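Uncharacterized protein (PDB 5JVK) probably hydrolyses O-glycosidic bonds, as a family 39 glycoside hydrolase from a gut symbiont thought to cleave glycans internally. Local coordinates at residues L466-W471 with L492-V497. Residues are numbered along the deposited sequence; the frame is centred on the assembly and turned at random.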
ATOM      1  N   LEU A 466     -16.472   2.244  25.087  1.00 38.62           N
ATOM      2  CA  LEU A 466     -15.351   1.633  24.369  1.00 37.42           C
ATOM      3  C   LEU A 466     -15.710   0.275  23.764  1.00 36.95           C
ATOM      4  O   LEU A 466     -16.402  -0.531  24.389  1.00 36.78           O
ATOM      5  CB  LEU A 466     -14.142   1.482  25.300  1.00 37.10           C
ATOM      6  CG  LEU A 466     -13.434   2.774  25.727  1.00 36.71           C
ATOM      7  CD1 LEU A 466     -12.411   2.485  26.815  1.00 36.67           C
ATOM      8  CD2 LEU A 466     -12.770   3.467  24.546  1.00 36.47           C
ATOM      9  N   ARG A 467     -15.241   0.049  22.537  1.00 36.79           N
ATOM     10  CA  ARG A 467     -15.272  -1.259  21.884  1.00 36.72           C
ATOM     11  C   ARG A 467     -13.842  -1.668  21.561  1.00 34.55           C
ATOM     12  O   ARG A 467     -13.058  -0.841  21.106  1.00 34.76           O
ATOM     13  CB  ARG A 467     -16.073  -1.204  20.584  1.00 38.76           C
ATOM     14  CG  ARG A 467     -17.579  -1.362  20.733  1.00 41.04           C
ATOM     15  CD  ARG A 467     -18.204  -1.728  19.392  1.00 42.96           C
ATOM     16  NE  ARG A 467     -17.865  -0.752  18.349  1.00 45.05           N
ATOM     17  CZ  ARG A 467     -17.840  -0.985  17.033  1.00 46.96           C
ATOM     18  NH1 ARG A 467     -18.134  -2.187  16.526  1.00 48.11           N
ATOM     19  NH2 ARG A 467     -17.507   0.003  16.200  1.00 46.74           N
ATOM     20  N   LEU A 468     -13.514  -2.940  21.781  1.00 32.67           N
ATOM     21  CA  LEU A 468     -12.194  -3.481  21.460  1.00 31.40           C
ATOM     22  C   LEU A 468     -12.251  -4.281  20.162  1.00 30.48           C
ATOM     23  O   LEU A 468     -12.992  -5.258  20.074  1.00 30.09           O
ATOM     24  CB  LEU A 468     -11.698  -4.372  22.598  1.00 31.42           C
ATOM     25  CG  LEU A 468     -10.325  -5.031  22.451  1.00 31.65           C
ATOM     26  CD1 LEU A 468      -9.228  -3.989  22.290  1.00 31.82           C
ATOM     27  CD2 LEU A 468     -10.049  -5.921  23.652  1.00 31.47           C
ATOM     28  N   ILE A 469     -11.464  -3.858  19.172  1.00 29.81           N
ATOM     29  CA  ILE A 469     -11.360  -4.527  17.869  1.00 29.31           C
ATOM     30  C   ILE A 469      -9.915  -4.995  17.684  1.00 28.18           C
ATOM     31  O   ILE A 469      -8.987  -4.258  18.012  1.00 28.16           O
ATOM     32  CB  ILE A 469     -11.723  -3.564  16.706  1.00 29.94           C
ATOM     33  CG1 ILE A 469     -13.060  -2.844  16.963  1.00 30.52           C
ATOM     34  CG2 ILE A 469     -11.753  -4.302  15.369  1.00 30.06           C
ATOM     35  CD1 ILE A 469     -14.267  -3.754  17.112  1.00 30.95           C
ATOM     36  N   ASP A 470      -9.725  -6.210  17.169  1.00 26.97           N
ATOM     37  CA  ASP A 470      -8.375  -6.727  16.874  1.00 26.26           C
ATOM     38  C   ASP A 470      -7.952  -6.352  15.438  1.00 25.20           C
ATOM     39  O   ASP A 470      -8.691  -5.668  14.732  1.00 24.70           O
ATOM     40  CB  ASP A 470      -8.286  -8.244  17.154  1.00 26.29           C
ATOM     41  CG  ASP A 470      -9.032  -9.102  16.130  1.00 26.86           C
ATOM     42  OD1 ASP A 470      -9.761  -8.559  15.273  1.00 26.93           O
ATOM     43  OD2 ASP A 470      -8.886 -10.341  16.187  1.00 27.52           O
ATOM     44  N   TRP A 471      -6.777  -6.816  15.013  1.00 24.32           N
ATOM     45  CA  TRP A 471      -6.243  -6.557  13.655  1.00 23.77           C
ATOM     46  C   TRP A 471      -7.154  -6.990  12.496  1.00 24.27           C
ATOM     47  O   TRP A 471      -6.972  -6.557  11.356  1.00 24.11           O
ATOM     48  CB  TRP A 471      -4.901  -7.276  13.484  1.00 22.90           C
ATOM     49  CG  TRP A 471      -5.045  -8.767  13.306  1.00 22.12           C
ATOM     50  CD1 TRP A 471      -5.231  -9.695  14.284  1.00 21.83           C
ATOM     51  CD2 TRP A 471      -5.039  -9.487  12.066  1.00 21.54           C
ATOM     52  NE1 TRP A 471      -5.335 -10.949  13.734  1.00 21.58           N
ATOM     53  CE2 TRP A 471      -5.223 -10.850  12.374  1.00 21.32           C
ATOM     54  CE3 TRP A 471      -4.900  -9.109  10.726  1.00 21.33           C
ATOM     55  CZ2 TRP A 471      -5.263 -11.842  11.389  1.00 21.21           C
ATOM     56  CZ3 TRP A 471      -4.940 -10.096   9.747  1.00 21.21           C
ATOM     57  CH2 TRP A 471      -5.120 -11.447  10.085  1.00 21.11           C
ATOM     58  N   LEU A 492       0.497  -7.731  15.977  1.00 18.50           N
ATOM     59  CA  LEU A 492      -0.654  -7.220  15.236  1.00 18.48           C
ATOM     60  C   LEU A 492      -1.385  -6.168  16.070  1.00 18.70           C
ATOM     61  O   LEU A 492      -1.813  -6.469  17.182  1.00 18.63           O
ATOM     62  CB  LEU A 492      -1.614  -8.361  14.913  1.00 18.43           C
ATOM     63  CG  LEU A 492      -1.049  -9.501  14.052  1.00 18.35           C
ATOM     64  CD1 LEU A 492      -1.752 -10.818  14.355  1.00 18.43           C
ATOM     65  CD2 LEU A 492      -1.144  -9.141  12.576  1.00 18.22           C
ATOM     66  N   PRO A 493      -1.530  -4.932  15.549  1.00 19.06           N
ATOM     67  CA  PRO A 493      -2.232  -3.925  16.347  1.00 19.35           C
ATOM     68  C   PRO A 493      -3.695  -4.254  16.631  1.00 19.79           C
ATOM     69  O   PRO A 493      -4.378  -4.835  15.784  1.00 19.90           O
ATOM     70  CB  PRO A 493      -2.139  -2.660  15.486  1.00 19.29           C
ATOM     71  CG  PRO A 493      -0.942  -2.869  14.638  1.00 19.14           C
ATOM     72  CD  PRO A 493      -0.929  -4.336  14.339  1.00 19.07           C
ATOM     73  N   GLN A 494      -4.145  -3.888  17.829  1.00 20.12           N
ATOM     74  CA  GLN A 494      -5.559  -3.910  18.185  1.00 20.52           C
ATOM     75  C   GLN A 494      -5.989  -2.481  18.472  1.00 21.01           C
ATOM     76  O   GLN A 494      -5.147  -1.599  18.650  1.00 21.33           O
ATOM     77  CB  GLN A 494      -5.819  -4.828  19.383  1.00 20.57           C
ATOM     78  CG  GLN A 494      -5.293  -4.327  20.720  1.00 20.68           C
ATOM     79  CD  GLN A 494      -5.228  -5.426  21.758  1.00 20.76           C
ATOM     80  OE1 GLN A 494      -6.014  -5.445  22.700  1.00 21.10           O
ATOM     81  NE2 GLN A 494      -4.292  -6.355  21.583  1.00 20.59           N
ATOM     82  N   TYR A 495      -7.300  -2.266  18.526  1.00 21.50           N
ATOM     83  CA  TYR A 495      -7.876  -0.929  18.530  1.00 21.87           C
ATOM     84  C   TYR A 495      -9.002  -0.789  19.557  1.00 22.68           C
ATOM     85  O   TYR A 495      -9.858  -1.670  19.665  1.00 22.59           O
ATOM     86  CB  TYR A 495      -8.423  -0.605  17.137  1.00 21.89           C
ATOM     87  CG  TYR A 495      -7.473  -0.911  15.999  1.00 21.50           C
ATOM     88  CD1 TYR A 495      -6.516   0.017  15.594  1.00 21.46           C
ATOM     89  CD2 TYR A 495      -7.530  -2.132  15.329  1.00 21.43           C
ATOM     90  CE1 TYR A 495      -5.646  -0.260  14.548  1.00 21.58           C
ATOM     91  CE2 TYR A 495      -6.667  -2.420  14.282  1.00 21.54           C
ATOM     92  CZ  TYR A 495      -5.724  -1.482  13.897  1.00 21.67           C
ATOM     93  OH  TYR A 495      -4.865  -1.764  12.863  1.00 22.11           O
ATOM     94  N   LEU A 496      -8.991   0.321  20.299  1.00 23.41           N
ATOM     95  CA  LEU A 496     -10.076   0.692  21.207  1.00 24.16           C
ATOM     96  C   LEU A 496     -10.845   1.868  20.614  1.00 24.89           C
ATOM     97  O   LEU A 496     -10.381   3.005  20.673  1.00 24.41           O
ATOM     98  CB  LEU A 496      -9.528   1.074  22.584  1.00 24.36           C
ATOM     99  CG  LEU A 496      -8.995  -0.053  23.470  1.00 24.57           C
ATOM    100  CD1 LEU A 496      -8.141   0.516  24.595  1.00 24.76           C
ATOM    101  CD2 LEU A 496     -10.135  -0.887  24.037  1.00 24.64           C
ATOM    102  N   VAL A 497     -12.017   1.589  20.051  1.00 26.40           N
ATOM    103  CA  VAL A 497     -12.845   2.605  19.394  1.00 28.07           C
ATOM    104  C   VAL A 497     -13.728   3.319  20.420  1.00 29.64           C
ATOM    105  O   VAL A 497     -14.195   2.695  21.370  1.00 29.45           O
ATOM    106  CB  VAL A 497     -13.724   1.969  18.293  1.00 28.31           C
ATOM    107  CG1 VAL A 497     -14.578   3.022  17.587  1.00 28.59           C
ATOM    108  CG2 VAL A 497     -12.849   1.228  17.289  1.00 28.22           C
TER
HETATM  109  O   HOH W   1      -5.194  -4.118  11.169  1.00 17.25           O
HETATM  110  O   HOH W   2      -4.945  -7.542  16.950  1.00 19.78           O
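One face of the Trp471 indole is covered by Leu492, whose CD1 lies 3.7 Å from the centroid of the five-membered ring in a CH-pi contact, while CD2 sits near Trp471 CD2; water 2 lies at the indole's edge, in its plane. Trp471 is in the loop leaving strand 466-469 of an antiparallel beta sheet that follows the eight-stranded barrel in the chain; Tyr495 lies on the neighbouring strand 494-497. Chi1 of 74° puts Trp471 CG between its backbone N and carbonyl carbon, and the indole lies beside Leu492, both side chains pointing the same way. A branched leucine suits this place because both methyls can spread over a broad, flat ring. Asp470 O and water 1 lie at the edge of the Tyr495 ring, and Pro493 C over one face, toward the rim. The strands pair through four backbone hydrogen bonds; that from Ile469 N to Tyr495 O, 2.8 Å, is almost straight at 176°. Alternation sends Leu468 and Leu496 to one face, where Leu468 CD1 meets Leu496 CD2 at 3.7 Å and Leu478 packs on both. The opposite face carries Ile469 and Val497, beta-branched residues suited to extended strands, and Tyr495, which with Val497 packs on helix 403-415. Beyond Ile469 the backbones stay close, but water 2 bridges Trp471 N and Pro493 O, and water 1 donates to Trp471 O while accepting from Tyr495 OH at 2.9 Å.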